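Local coordinates for uncharacterized protein (Sus scrofa, PDB 5BNF) that belongs to the ADP-ribosyl cyclase family as porcine CD38, a disulfide-rich protein with a helical part and a parallel beta sheet, at residues D43-K48 with L109-K114; G153-F158 with H187-W192; A191-D196 with F224-N229. All coordinates share one frame; numbering follows the deposited sequence.

Contact 1: residues D43-K48 with L109-K114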
ATOM      1  N   ASP A  43       2.625   0.685  19.956  1.00 50.59           N
ATOM      2  CA  ASP A  43       3.758   0.010  20.579  1.00 50.49           C
ATOM      3  C   ASP A  43       4.917  -0.184  19.624  1.00 49.19           C
ATOM      4  O   ASP A  43       6.072  -0.268  20.038  1.00 54.41           O
ATOM      5  CB  ASP A  43       3.328  -1.350  21.118  1.00 55.03           C
ATOM      6  CG  ASP A  43       2.506  -1.234  22.376  1.00 69.97           C
ATOM      7  OD1 ASP A  43       2.117  -0.096  22.718  1.00 66.43           O
ATOM      8  OD2 ASP A  43       2.246  -2.274  23.020  1.00 77.87           O
ATOM      9  N   ALA A  44       4.595  -0.251  18.342  1.00 45.49           N
ATOM     10  CA  ALA A  44       5.592  -0.462  17.307  1.00 38.10           C
ATOM     11  C   ALA A  44       6.577   0.684  17.091  1.00 37.48           C
ATOM     12  O   ALA A  44       7.700   0.450  16.645  1.00 36.55           O
ATOM     13  CB  ALA A  44       4.887  -0.783  15.989  1.00 40.75           C
ATOM     14  N   PHE A  45       6.179   1.912  17.414  1.00 30.87           N
ATOM     15  CA  PHE A  45       7.048   3.058  17.169  1.00 34.19           C
ATOM     16  C   PHE A  45       7.262   4.038  18.321  1.00 33.72           C
ATOM     17  O   PHE A  45       8.295   4.705  18.389  1.00 31.16           O
ATOM     18  CB  PHE A  45       6.518   3.826  15.960  1.00 21.65           C
ATOM     19  CG  PHE A  45       5.250   4.593  16.235  1.00 29.23           C
ATOM     20  CD1 PHE A  45       5.298   5.861  16.809  1.00 23.68           C
ATOM     21  CD2 PHE A  45       4.005   4.056  15.905  1.00 34.01           C
ATOM     22  CE1 PHE A  45       4.131   6.583  17.054  1.00 25.76           C
ATOM     23  CE2 PHE A  45       2.821   4.775  16.149  1.00 17.43           C
ATOM     24  CZ  PHE A  45       2.888   6.040  16.722  1.00 25.17           C
ATOM     25  N   ILE A  46       6.278   4.139  19.205  1.00 37.62           N
ATOM     26  CA  ILE A  46       6.355   5.048  20.339  1.00 32.80           C
ATOM     27  C   ILE A  46       7.669   4.901  21.108  1.00 35.19           C
ATOM     28  O   ILE A  46       8.156   3.791  21.338  1.00 37.81           O
ATOM     29  CB  ILE A  46       5.149   4.828  21.288  1.00 40.87           C
ATOM     30  CG1 ILE A  46       4.436   6.158  21.545  1.00 52.06           C
ATOM     31  CG2 ILE A  46       5.605   4.244  22.611  1.00 53.62           C
ATOM     32  CD1 ILE A  46       3.770   6.749  20.325  1.00 52.72           C
ATOM     33  N   SER A  47       8.238   6.041  21.481  1.00 30.60           N
ATOM     34  CA  SER A  47       9.490   6.111  22.229  1.00 30.69           C
ATOM     35  C   SER A  47      10.672   5.402  21.570  1.00 34.16           C
ATOM     36  O   SER A  47      11.577   4.924  22.254  1.00 26.29           O
ATOM     37  CB  SER A  47       9.299   5.565  23.643  1.00 43.73           C
ATOM     38  OG  SER A  47       9.320   4.151  23.641  1.00 51.73           O
ATOM     39  N   LYS A  48      10.663   5.339  20.242  1.00 35.77           N
ATOM     40  CA  LYS A  48      11.757   4.721  19.502  1.00 31.26           C
ATOM     41  C   LYS A  48      12.400   5.730  18.550  1.00 35.35           C
ATOM     42  O   LYS A  48      11.766   6.706  18.137  1.00 26.83           O
ATOM     43  CB  LYS A  48      11.254   3.529  18.697  1.00 32.43           C
ATOM     44  CG  LYS A  48      10.732   2.376  19.533  1.00 35.58           C
ATOM     45  CD  LYS A  48      10.240   1.246  18.633  1.00 47.15           C
ATOM     46  CE  LYS A  48       9.749   0.048  19.441  1.00 57.35           C
ATOM     47  NZ  LYS A  48       9.077  -0.980  18.593  1.00 57.74           N
ATOM     48  N   LEU A 109      -2.273   9.224   7.208  1.00 34.11           N
ATOM     49  CA  LEU A 109      -1.729   9.642   8.494  1.00 33.57           C
ATOM     50  C   LEU A 109      -0.201   9.725   8.538  1.00 31.79           C
ATOM     51  O   LEU A 109       0.488   9.188   7.670  1.00 26.45           O
ATOM     52  CB  LEU A 109      -2.227   8.689   9.579  1.00 33.46           C
ATOM     53  CG  LEU A 109      -3.652   8.858  10.123  1.00 38.25           C
ATOM     54  CD1 LEU A 109      -4.651   9.147   9.028  1.00 24.24           C
ATOM     55  CD2 LEU A 109      -4.018   7.589  10.874  1.00 36.65           C
ATOM     56  N   SER A 110       0.311  10.418   9.552  1.00 30.28           N
ATOM     57  CA  SER A 110       1.749  10.569   9.763  1.00 31.94           C
ATOM     58  C   SER A 110       2.080  10.215  11.206  1.00 33.05           C
ATOM     59  O   SER A 110       1.391  10.647  12.128  1.00 34.79           O
ATOM     60  CB  SER A 110       2.191  12.007   9.490  1.00 41.00           C
ATOM     61  OG  SER A 110       2.360  12.229   8.102  1.00 48.79           O
ATOM     62  N   TRP A 111       3.136   9.436  11.412  1.00 30.82           N
ATOM     63  CA  TRP A 111       3.503   9.055  12.766  1.00 21.22           C
ATOM     64  C   TRP A 111       4.987   8.734  12.959  1.00 28.79           C
ATOM     65  O   TRP A 111       5.680   8.309  12.035  1.00 21.09           O
ATOM     66  CB  TRP A 111       2.652   7.858  13.207  1.00 19.68           C
ATOM     67  CG  TRP A 111       2.924   6.573  12.459  1.00 28.57           C
ATOM     68  CD1 TRP A 111       3.832   5.611  12.792  1.00 13.20           C
ATOM     69  CD2 TRP A 111       2.288   6.120  11.253  1.00 16.41           C
ATOM     70  NE1 TRP A 111       3.804   4.592  11.875  1.00 21.51           N
ATOM     71  CE2 TRP A 111       2.868   4.878  10.919  1.00 16.55           C
ATOM     72  CE3 TRP A 111       1.292   6.642  10.425  1.00 18.39           C
ATOM     73  CZ2 TRP A 111       2.480   4.146   9.792  1.00 28.92           C
ATOM     74  CZ3 TRP A 111       0.904   5.915   9.302  1.00 23.82           C
ATOM     75  CH2 TRP A 111       1.498   4.681   8.997  1.00 26.39           C
ATOM     76  N   CYS A 112       5.461   8.973  14.175  1.00 26.37           N
ATOM     77  CA  CYS A 112       6.833   8.692  14.560  1.00 31.04           C
ATOM     78  C   CYS A 112       6.995   9.012  16.030  1.00 36.59           C
ATOM     79  O   CYS A 112       6.367   9.936  16.559  1.00 32.03           O
ATOM     80  CB  CYS A 112       7.836   9.493  13.732  1.00 24.18           C
ATOM     81  SG  CYS A 112       7.876  11.289  13.987  1.00 42.95           S
ATOM     82  N   GLY A 113       7.822   8.219  16.697  1.00 33.02           N
ATOM     83  CA  GLY A 113       8.046   8.420  18.108  1.00 34.12           C
ATOM     84  C   GLY A 113       9.298   9.219  18.372  1.00 35.47           C
ATOM     85  O   GLY A 113       9.790   9.934  17.501  1.00 30.95           O
ATOM     86  N   LYS A 114       9.813   9.076  19.585  1.00 27.76           N
ATOM     87  CA  LYS A 114      11.003   9.786  20.003  1.00 31.46           C
ATOM     88  C   LYS A 114      11.579   9.108  21.246  1.00 33.85           C
ATOM     89  O   LYS A 114      10.842   8.792  22.182  1.00 34.14           O
ATOM     90  CB  LYS A 114      10.620  11.230  20.308  1.00 37.15           C
ATOM     91  CG  LYS A 114      11.721  12.105  20.851  1.00 46.27           C
ATOM     92  CD  LYS A 114      11.188  13.515  21.043  1.00 62.53           C
ATOM     93  CE  LYS A 114      12.216  14.441  21.666  1.00 64.60           C
ATOM     94  NZ  LYS A 114      11.665  15.814  21.806  1.00 68.23           N
TER
HETATM   95  O   HOH W   1       9.774   6.509  16.455  1.00 25.70           O
HETATM   96  O   HOH W   2       7.834   8.606  21.523  1.00 33.55           O

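Contact 2: residues G153-F158 with H187-W192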
ATOM      1  N   GLY A 153      -5.529 -15.456  -8.050  1.00 42.71           N
ATOM      2  CA  GLY A 153      -6.350 -15.344  -9.244  1.00 30.86           C
ATOM      3  C   GLY A 153      -5.824 -14.300 -10.206  1.00 28.99           C
ATOM      4  O   GLY A 153      -4.657 -14.319 -10.598  1.00 35.64           O
ATOM      5  N   MET A 154      -6.690 -13.378 -10.585  1.00 29.65           N
ATOM      6  CA  MET A 154      -6.321 -12.320 -11.499  1.00 35.11           C
ATOM      7  C   MET A 154      -6.176 -10.999 -10.748  1.00 43.84           C
ATOM      8  O   MET A 154      -7.060 -10.606  -9.990  1.00 41.44           O
ATOM      9  CB  MET A 154      -7.379 -12.200 -12.596  1.00 20.51           C
ATOM     10  CG  MET A 154      -7.109 -11.111 -13.600  1.00 39.40           C
ATOM     11  SD  MET A 154      -7.950  -9.596 -13.151  1.00 62.50           S
ATOM     12  CE  MET A 154      -9.524  -9.865 -13.955  1.00 53.69           C
ATOM     13  N   VAL A 155      -5.045 -10.331 -10.951  1.00 40.08           N
ATOM     14  CA  VAL A 155      -4.783  -9.050 -10.312  1.00 36.35           C
ATOM     15  C   VAL A 155      -4.801  -7.944 -11.356  1.00 31.99           C
ATOM     16  O   VAL A 155      -4.544  -8.179 -12.540  1.00 24.94           O
ATOM     17  CB  VAL A 155      -3.405  -9.029  -9.598  1.00 32.47           C
ATOM     18  CG1 VAL A 155      -3.376 -10.069  -8.518  1.00 28.37           C
ATOM     19  CG2 VAL A 155      -2.287  -9.280 -10.599  1.00 38.00           C
ATOM     20  N   GLN A 156      -5.092  -6.732 -10.904  1.00 25.27           N
ATOM     21  CA  GLN A 156      -5.154  -5.583 -11.787  1.00 26.59           C
ATOM     22  C   GLN A 156      -4.302  -4.430 -11.282  1.00 25.07           C
ATOM     23  O   GLN A 156      -4.021  -4.319 -10.087  1.00 27.40           O
ATOM     24  CB  GLN A 156      -6.599  -5.092 -11.908  1.00 19.72           C
ATOM     25  CG  GLN A 156      -7.566  -6.082 -12.498  1.00 34.47           C
ATOM     26  CD  GLN A 156      -8.985  -5.548 -12.497  1.00 33.74           C
ATOM     27  OE1 GLN A 156      -9.705  -5.665 -11.515  1.00 30.65           O
ATOM     28  NE2 GLN A 156      -9.380  -4.931 -13.600  1.00 35.51           N
ATOM     29  N   VAL A 157      -3.898  -3.564 -12.203  1.00 30.13           N
ATOM     30  CA  VAL A 157      -3.121  -2.391 -11.845  1.00 31.62           C
ATOM     31  C   VAL A 157      -3.519  -1.277 -12.789  1.00 30.29           C
ATOM     32  O   VAL A 157      -3.611  -1.494 -13.997  1.00 38.36           O
ATOM     33  CB  VAL A 157      -1.601  -2.651 -11.948  1.00 42.08           C
ATOM     34  CG1 VAL A 157      -1.221  -3.017 -13.369  1.00 54.89           C
ATOM     35  CG2 VAL A 157      -0.835  -1.419 -11.480  1.00 34.52           C
ATOM     36  N   PHE A 158      -3.799  -0.097 -12.240  1.00 29.61           N
ATOM     37  CA  PHE A 158      -4.176   1.049 -13.065  1.00 34.58           C
ATOM     38  C   PHE A 158      -2.995   2.000 -13.198  1.00 28.25           C
ATOM     39  O   PHE A 158      -2.367   2.377 -12.210  1.00 38.96           O
ATOM     40  CB  PHE A 158      -5.389   1.785 -12.472  1.00 31.37           C
ATOM     41  CG  PHE A 158      -6.663   0.984 -12.517  1.00 32.25           C
ATOM     42  CD1 PHE A 158      -6.832  -0.127 -11.706  1.00 38.28           C
ATOM     43  CD2 PHE A 158      -7.685   1.331 -13.393  1.00 43.04           C
ATOM     44  CE1 PHE A 158      -8.005  -0.882 -11.770  1.00 42.56           C
ATOM     45  CE2 PHE A 158      -8.855   0.583 -13.460  1.00 38.75           C
ATOM     46  CZ  PHE A 158      -9.015  -0.524 -12.648  1.00 40.71           C
ATOM     47  N   HIS A 187      -2.240 -16.012 -11.655  1.00 30.24           N
ATOM     48  CA  HIS A 187      -1.982 -16.492 -13.005  1.00 33.72           C
ATOM     49  C   HIS A 187      -1.981 -15.379 -14.042  1.00 32.05           C
ATOM     50  O   HIS A 187      -1.296 -15.471 -15.061  1.00 43.10           O
ATOM     51  CB  HIS A 187      -3.025 -17.545 -13.392  1.00 34.72           C
ATOM     52  CG  HIS A 187      -4.436 -17.054 -13.293  1.00 33.41           C
ATOM     53  ND1 HIS A 187      -4.907 -15.992 -14.034  1.00 41.20           N
ATOM     54  CD2 HIS A 187      -5.467 -17.449 -12.509  1.00 44.13           C
ATOM     55  CE1 HIS A 187      -6.165 -15.752 -13.710  1.00 46.94           C
ATOM     56  NE2 HIS A 187      -6.529 -16.624 -12.787  1.00 40.66           N
ATOM     57  N   THR A 188      -2.741 -14.326 -13.789  1.00 33.31           N
ATOM     58  CA  THR A 188      -2.818 -13.232 -14.746  1.00 30.78           C
ATOM     59  C   THR A 188      -2.773 -11.880 -14.078  1.00 29.72           C
ATOM     60  O   THR A 188      -3.302 -11.697 -12.986  1.00 40.65           O
ATOM     61  CB  THR A 188      -4.142 -13.290 -15.568  1.00 33.43           C
ATOM     62  OG1 THR A 188      -4.186 -14.505 -16.325  1.00 51.39           O
ATOM     63  CG2 THR A 188      -4.244 -12.104 -16.518  1.00 16.85           C
ATOM     64  N   LEU A 189      -2.130 -10.934 -14.746  1.00 34.09           N
ATOM     65  CA  LEU A 189      -2.078  -9.565 -14.267  1.00 33.41           C
ATOM     66  C   LEU A 189      -2.555  -8.722 -15.431  1.00 36.00           C
ATOM     67  O   LEU A 189      -2.024  -8.817 -16.531  1.00 36.11           O
ATOM     68  CB  LEU A 189      -0.663  -9.150 -13.878  1.00 28.27           C
ATOM     69  CG  LEU A 189      -0.575  -7.702 -13.378  1.00 29.44           C
ATOM     70  CD1 LEU A 189       0.624  -7.555 -12.468  1.00 44.58           C
ATOM     71  CD2 LEU A 189      -0.485  -6.733 -14.546  1.00 35.33           C
ATOM     72  N   LYS A 190      -3.577  -7.917 -15.196  1.00 34.20           N
ATOM     73  CA  LYS A 190      -4.107  -7.071 -16.249  1.00 34.02           C
ATOM     74  C   LYS A 190      -3.791  -5.626 -15.933  1.00 29.32           C
ATOM     75  O   LYS A 190      -3.989  -5.171 -14.809  1.00 32.51           O
ATOM     76  CB  LYS A 190      -5.621  -7.271 -16.372  1.00 33.68           C
ATOM     77  CG  LYS A 190      -6.003  -8.643 -16.906  1.00 38.90           C
ATOM     78  CD  LYS A 190      -7.407  -9.054 -16.497  1.00 47.72           C
ATOM     79  CE  LYS A 190      -8.426  -7.951 -16.745  1.00 60.67           C
ATOM     80  NZ  LYS A 190      -8.438  -7.485 -18.156  1.00 63.34           N
ATOM     81  N   ALA A 191      -3.285  -4.904 -16.921  1.00 24.65           N
ATOM     82  CA  ALA A 191      -2.958  -3.506 -16.708  1.00 29.82           C
ATOM     83  C   ALA A 191      -3.892  -2.630 -17.517  1.00 33.86           C
ATOM     84  O   ALA A 191      -4.224  -2.960 -18.651  1.00 35.44           O
ATOM     85  CB  ALA A 191      -1.508  -3.237 -17.106  1.00 27.30           C
ATOM     86  N   TRP A 192      -4.333  -1.528 -16.921  1.00 42.87           N
ATOM     87  CA  TRP A 192      -5.214  -0.582 -17.598  1.00 36.05           C
ATOM     88  C   TRP A 192      -4.498   0.760 -17.651  1.00 36.00           C
ATOM     89  O   TRP A 192      -4.129   1.314 -16.612  1.00 37.81           O
ATOM     90  CB  TRP A 192      -6.544  -0.395 -16.842  1.00 42.32           C
ATOM     91  CG  TRP A 192      -7.352  -1.648 -16.615  1.00 33.40           C
ATOM     92  CD1 TRP A 192      -7.360  -2.427 -15.492  1.00 35.61           C
ATOM     93  CD2 TRP A 192      -8.248  -2.274 -17.541  1.00 20.84           C
ATOM     94  NE1 TRP A 192      -8.205  -3.501 -15.662  1.00 25.19           N
ATOM     95  CE2 TRP A 192      -8.761  -3.430 -16.913  1.00 33.65           C
ATOM     96  CE3 TRP A 192      -8.665  -1.972 -18.843  1.00 41.67           C
ATOM     97  CZ2 TRP A 192      -9.672  -4.285 -17.541  1.00 45.23           C
ATOM     98  CZ3 TRP A 192      -9.571  -2.821 -19.469  1.00 31.92           C
ATOM     99  CH2 TRP A 192     -10.062  -3.963 -18.816  1.00 44.61           C
TER

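Contact 3: residues A191-D196 with F224-N229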
ATOM      1  N   ALA A 191      -3.285  -4.904 -16.921  1.00 24.65           N
ATOM      2  CA  ALA A 191      -2.958  -3.506 -16.708  1.00 29.82           C
ATOM      3  C   ALA A 191      -3.892  -2.630 -17.517  1.00 33.86           C
ATOM      4  O   ALA A 191      -4.224  -2.960 -18.651  1.00 35.44           O
ATOM      5  CB  ALA A 191      -1.508  -3.237 -17.106  1.00 27.30           C
ATOM      6  N   TRP A 192      -4.333  -1.528 -16.921  1.00 42.87           N
ATOM      7  CA  TRP A 192      -5.214  -0.582 -17.598  1.00 36.05           C
ATOM      8  C   TRP A 192      -4.498   0.760 -17.651  1.00 36.00           C
ATOM      9  O   TRP A 192      -4.129   1.314 -16.612  1.00 37.81           O
ATOM     10  CB  TRP A 192      -6.544  -0.395 -16.842  1.00 42.32           C
ATOM     11  CG  TRP A 192      -7.352  -1.648 -16.615  1.00 33.40           C
ATOM     12  CD1 TRP A 192      -7.360  -2.427 -15.492  1.00 35.61           C
ATOM     13  CD2 TRP A 192      -8.248  -2.274 -17.541  1.00 20.84           C
ATOM     14  NE1 TRP A 192      -8.205  -3.501 -15.662  1.00 25.19           N
ATOM     15  CE2 TRP A 192      -8.761  -3.430 -16.913  1.00 33.65           C
ATOM     16  CE3 TRP A 192      -8.665  -1.972 -18.843  1.00 41.67           C
ATOM     17  CZ2 TRP A 192      -9.672  -4.285 -17.541  1.00 45.23           C
ATOM     18  CZ3 TRP A 192      -9.571  -2.821 -19.469  1.00 31.92           C
ATOM     19  CH2 TRP A 192     -10.062  -3.963 -18.816  1.00 44.61           C
ATOM     20  N   VAL A 193      -4.277   1.272 -18.856  1.00 29.77           N
ATOM     21  CA  VAL A 193      -3.635   2.569 -19.012  1.00 34.31           C
ATOM     22  C   VAL A 193      -4.762   3.556 -19.306  1.00 45.45           C
ATOM     23  O   VAL A 193      -5.463   3.440 -20.317  1.00 37.32           O
ATOM     24  CB  VAL A 193      -2.609   2.566 -20.166  1.00 31.77           C
ATOM     25  CG1 VAL A 193      -2.001   3.943 -20.329  1.00 27.13           C
ATOM     26  CG2 VAL A 193      -1.511   1.563 -19.880  1.00 33.11           C
ATOM     27  N   ILE A 194      -4.937   4.514 -18.404  1.00 43.62           N
ATOM     28  CA  ILE A 194      -5.996   5.503 -18.532  1.00 41.12           C
ATOM     29  C   ILE A 194      -5.567   6.705 -19.346  1.00 47.57           C
ATOM     30  O   ILE A 194      -4.505   7.279 -19.116  1.00 52.83           O
ATOM     31  CB  ILE A 194      -6.453   6.002 -17.155  1.00 37.61           C
ATOM     32  CG1 ILE A 194      -6.495   4.839 -16.164  1.00 33.75           C
ATOM     33  CG2 ILE A 194      -7.820   6.641 -17.271  1.00 35.05           C
ATOM     34  CD1 ILE A 194      -7.335   3.674 -16.622  1.00 39.60           C
ATOM     35  N   HIS A 195      -6.407   7.080 -20.304  1.00 53.24           N
ATOM     36  CA  HIS A 195      -6.139   8.225 -21.164  1.00 62.22           C
ATOM     37  C   HIS A 195      -7.268   9.241 -21.067  1.00 71.83           C
ATOM     38  O   HIS A 195      -8.438   8.878 -20.954  1.00 73.46           O
ATOM     39  CB  HIS A 195      -6.005   7.793 -22.627  1.00 48.91           C
ATOM     40  CG  HIS A 195      -4.812   6.937 -22.904  1.00 58.47           C
ATOM     41  ND1 HIS A 195      -3.564   7.207 -22.386  1.00 62.34           N
ATOM     42  CD2 HIS A 195      -4.667   5.837 -23.679  1.00 58.54           C
ATOM     43  CE1 HIS A 195      -2.702   6.311 -22.829  1.00 59.22           C
ATOM     44  NE2 HIS A 195      -3.345   5.469 -23.617  1.00 63.91           N
ATOM     45  N   ASP A 196      -6.902  10.514 -21.113  1.00 83.03           N
ATOM     46  CA  ASP A 196      -7.869  11.599 -21.070  1.00 92.14           C
ATOM     47  C   ASP A 196      -8.271  11.924 -22.501  1.00 99.26           C
ATOM     48  O   ASP A 196      -7.411  12.163 -23.348  1.00101.19           O
ATOM     49  CB  ASP A 196      -7.239  12.832 -20.428  1.00 86.09           C
ATOM     50  CG  ASP A 196      -7.429  12.869 -18.932  1.00 93.57           C
ATOM     51  OD1 ASP A 196      -7.370  11.798 -18.294  1.00 88.94           O
ATOM     52  OD2 ASP A 196      -7.631  13.974 -18.394  1.00 92.85           O
ATOM     53  N   PHE A 224      -0.022 -11.824 -18.867  1.00 34.42           N
ATOM     54  CA  PHE A 224      -0.135 -10.373 -18.816  1.00 35.24           C
ATOM     55  C   PHE A 224      -0.945  -9.837 -19.990  1.00 28.71           C
ATOM     56  O   PHE A 224      -0.870 -10.358 -21.098  1.00 35.22           O
ATOM     57  CB  PHE A 224       1.262  -9.747 -18.858  1.00 34.27           C
ATOM     58  CG  PHE A 224       1.256  -8.243 -18.923  1.00 41.70           C
ATOM     59  CD1 PHE A 224       0.944  -7.481 -17.800  1.00 21.34           C
ATOM     60  CD2 PHE A 224       1.564  -7.586 -20.107  1.00 33.48           C
ATOM     61  CE1 PHE A 224       0.941  -6.090 -17.861  1.00 21.71           C
ATOM     62  CE2 PHE A 224       1.564  -6.195 -20.170  1.00 34.71           C
ATOM     63  CZ  PHE A 224       1.252  -5.450 -19.045  1.00 28.99           C
ATOM     64  N   THR A 225      -1.721  -8.793 -19.734  1.00 33.88           N
ATOM     65  CA  THR A 225      -2.523  -8.146 -20.763  1.00 34.32           C
ATOM     66  C   THR A 225      -2.566  -6.669 -20.417  1.00 35.67           C
ATOM     67  O   THR A 225      -2.502  -6.301 -19.251  1.00 33.57           O
ATOM     68  CB  THR A 225      -3.969  -8.694 -20.816  1.00 30.91           C
ATOM     69  OG1 THR A 225      -4.623  -8.458 -19.565  1.00 36.21           O
ATOM     70  CG2 THR A 225      -3.963 -10.190 -21.118  1.00 32.51           C
ATOM     71  N   CYS A 226      -2.660  -5.827 -21.437  1.00 40.59           N
ATOM     72  CA  CYS A 226      -2.721  -4.387 -21.248  1.00 32.20           C
ATOM     73  C   CYS A 226      -3.808  -3.816 -22.162  1.00 35.75           C
ATOM     74  O   CYS A 226      -3.905  -4.175 -23.334  1.00 32.01           O
ATOM     75  CB  CYS A 226      -1.379  -3.769 -21.595  1.00 18.34           C
ATOM     76  SG  CYS A 226      -1.256  -1.976 -21.320  1.00 37.55           S
ATOM     77  N   GLN A 227      -4.615  -2.920 -21.618  1.00 34.14           N
ATOM     78  CA  GLN A 227      -5.699  -2.310 -22.360  1.00 38.73           C
ATOM     79  C   GLN A 227      -5.713  -0.836 -22.043  1.00 41.60           C
ATOM     80  O   GLN A 227      -5.277  -0.422 -20.970  1.00 34.35           O
ATOM     81  CB  GLN A 227      -7.030  -2.931 -21.951  1.00 41.47           C
ATOM     82  CG  GLN A 227      -7.658  -3.823 -23.003  1.00 65.35           C
ATOM     83  CD  GLN A 227      -8.967  -4.431 -22.530  1.00 70.20           C
ATOM     84  OE1 GLN A 227      -8.989  -5.226 -21.589  1.00 61.50           O
ATOM     85  NE2 GLN A 227     -10.067  -4.055 -23.176  1.00 53.13           N
ATOM     86  N   GLU A 228      -6.222  -0.049 -22.981  1.00 52.44           N
ATOM     87  CA  GLU A 228      -6.280   1.394 -22.819  1.00 58.45           C
ATOM     88  C   GLU A 228      -7.724   1.868 -22.686  1.00 63.27           C
ATOM     89  O   GLU A 228      -8.599   1.419 -23.419  1.00 63.29           O
ATOM     90  CB  GLU A 228      -5.575   2.046 -24.006  1.00 57.96           C
ATOM     91  CG  GLU A 228      -4.172   1.471 -24.199  1.00 70.03           C
ATOM     92  CD  GLU A 228      -3.270   2.309 -25.085  1.00 71.44           C
ATOM     93  OE1 GLU A 228      -3.289   3.545 -24.955  1.00 76.23           O
ATOM     94  OE2 GLU A 228      -2.518   1.730 -25.899  1.00 83.38           O
ATOM     95  N   ASN A 229      -7.960   2.768 -21.733  1.00 70.16           N
ATOM     96  CA  ASN A 229      -9.297   3.296 -21.465  1.00 68.00           C
ATOM     97  C   ASN A 229      -9.323   4.790 -21.153  1.00 65.45           C
ATOM     98  O   ASN A 229      -8.417   5.313 -20.507  1.00 63.03           O
ATOM     99  CB  ASN A 229      -9.921   2.551 -20.282  1.00 67.65           C
ATOM    100  CG  ASN A 229     -11.167   1.795 -20.669  1.00 73.43           C
ATOM    101  OD1 ASN A 229     -11.098   0.765 -21.337  1.00 86.63           O
ATOM    102  ND2 ASN A 229     -12.322   2.311 -20.264  1.00 66.98           N
TER
HETATM  103  O   HOH W   3      -5.632  -5.583 -19.713  1.00 39.77           O

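Contact 1: residues D43-K48 with L109-K114
Phe45 lays one face of its ring over the pyrrole side of Trp111. CD1 of Trp111 stands 3.5 Å above the phenyl plane, displaced toward the rim, and Phe45 CD2 is its nearest atom. The two side chains cross at about a right angle. The rings meet obliquely, their planes 43° apart. Both CG atoms sit between backbone N and carbonyl carbon (chi1 72° for Phe45, 67° for Trp111), and from there each ring meets the other. At the edge of the phenyl ring, Gly113 CA lies in its plane, and Phe45 CD1 is 3.5 Å from Gly113 N. Trp111 NE1 is satisfied by Tyr58 OH, and further aromatic rings, Phe10, Phe41 and Phe139, also pack on the indole.

A type II beta turn from Phe45 to Lys48, at the end region of helix 34-45, is set against the loop that follows helix 101-106. Cys112 ties this loop to Cys125 by a disulfide. Two waters link the backbones. Water 1 accepts from Gly113 N at 2.6 Å and donates to Phe45 O and Lys48 O. Water 2 accepts from both Ser47 N and Lys114 N. Ser47 CA also makes a CA-H...O contact with Lys114 O, at 3.0 Å. The extended Lys48 chain runs back alongside the end of the helix, and its NZ donates to Ala44 O from above the carbonyl plane.

Contact 2: residues G153-F158 with H187-W192
Val155 uses both backbone polar atoms on the facing strand: its N donates to Thr188 O at 3.0 Å, and its O accepts from Lys190 N at 2.8 Å. Val157 repeats the pattern with Lys190 O and Trp192 N. At the start of the pairing, His187 N donates to Gly153 O. These five bonds join strands 153-160 and 186-194 in parallel register. Alternate residues turn their polar backbone atoms the other way. Gln156 and Phe158 bond with strand 75-77 and its flanks, and Met154 N is taken by Asp72 OD1.

The two strands belong to a beta-alpha-beta unit, with helix 172-180 in the crossover. Val155, Val157, Leu189 and Ala191 share one sheet face and are buried. Val155 CG2 touches Leu189 CG at 3.6 Å, and Val157 CG1 meets Ala191 CB.

The face with Met154, Gln156, Lys190 and Trp192 is partly exposed. The bent Met154 chain runs across Lys190, with SD 3.4 Å from Lys190 CD. Phe158 and Trp192 point the same way and form an offset stack, planes 28° apart, in which CD1 of the indole lies over the phenyl face. The Gln156 side chain reaches the edge of the same indole. Gly153 O also lies 3.6 Å above the centre of the His187 imidazole. The ND1 of His187 is hydrogen-bonded to Thr188 OG1 at 2.8 Å, which helps fix the ring's rotation.

The strands are therefore held mainly by backbone bonds, with apolar packing on the buried face; the other face adds aromatic, thioether and polar contacts that do not carry the pairing.

Contact 3: residues A191-D196 with F224-N229
Residues 191-194 and 224-229 run parallel, their strand axes 26° apart in direction and 4.7 Å at closest approach, joined by regular backbone bonds from Ala191 N to Thr225 O through to His195 N to Asn229 O. Water 3 donates to Ala191 O and is also hydrogen-bonded to Thr225 OG1.

Trp192 and Gln227 lie side by side and point the same way. Gln227 CB rests 3.6 Å from Trp192 CE3, and OE1 comes to 3.2 Å from Trp192 CH2. The amide plane is turned 43° from the indole. On the reverse face, the Phe224 ring brings CE1 to 3.8 Å from Ala191 CB.

The two strands are the ends of a beta-alpha-beta unit whose helix is 208-219, and strand 223-229 is an outer strand of the four-stranded sheet. Phe224 and Val193 pack on that helix. Cys226 SG, anti to its own N (chi1 -177°), touches Val193 CG2 at 3.8 Å. It is also disulfide-bonded to Cys205, in the loop before the helix.

Beyond the strand end, His195 crosses Glu228 obliquely, ring and carboxylate planes 64° apart. NE2 is modelled as donor to Glu228 OE1 near the plane of the imidazole; their very short separation makes the exact geometry doubtful. Glu228 OE2 accepts from Cys205 N, which ties this side chain to the disulfide loop.

Contacts 2 and 3 share strand 186-194, and with it Ala191 and Trp192. They join three successive strands of one sheet, their centres 11 Å apart. Contact 1 lies across the chain's centre, about 21 Å from contact 2 between nearest atoms. All three are partly buried. Contact 3 is nearer the surface: it uses an outermost strand, and its glutamine and threonine are exposed. In contacts 2 and 3 direct backbone bonds do most of the joining. Contact 1 pairs a helix end with a loop, and there two aromatic rings and bridging waters take that role. Contacts 1 and 3 each include a disulfide cysteine; contact 2 has none.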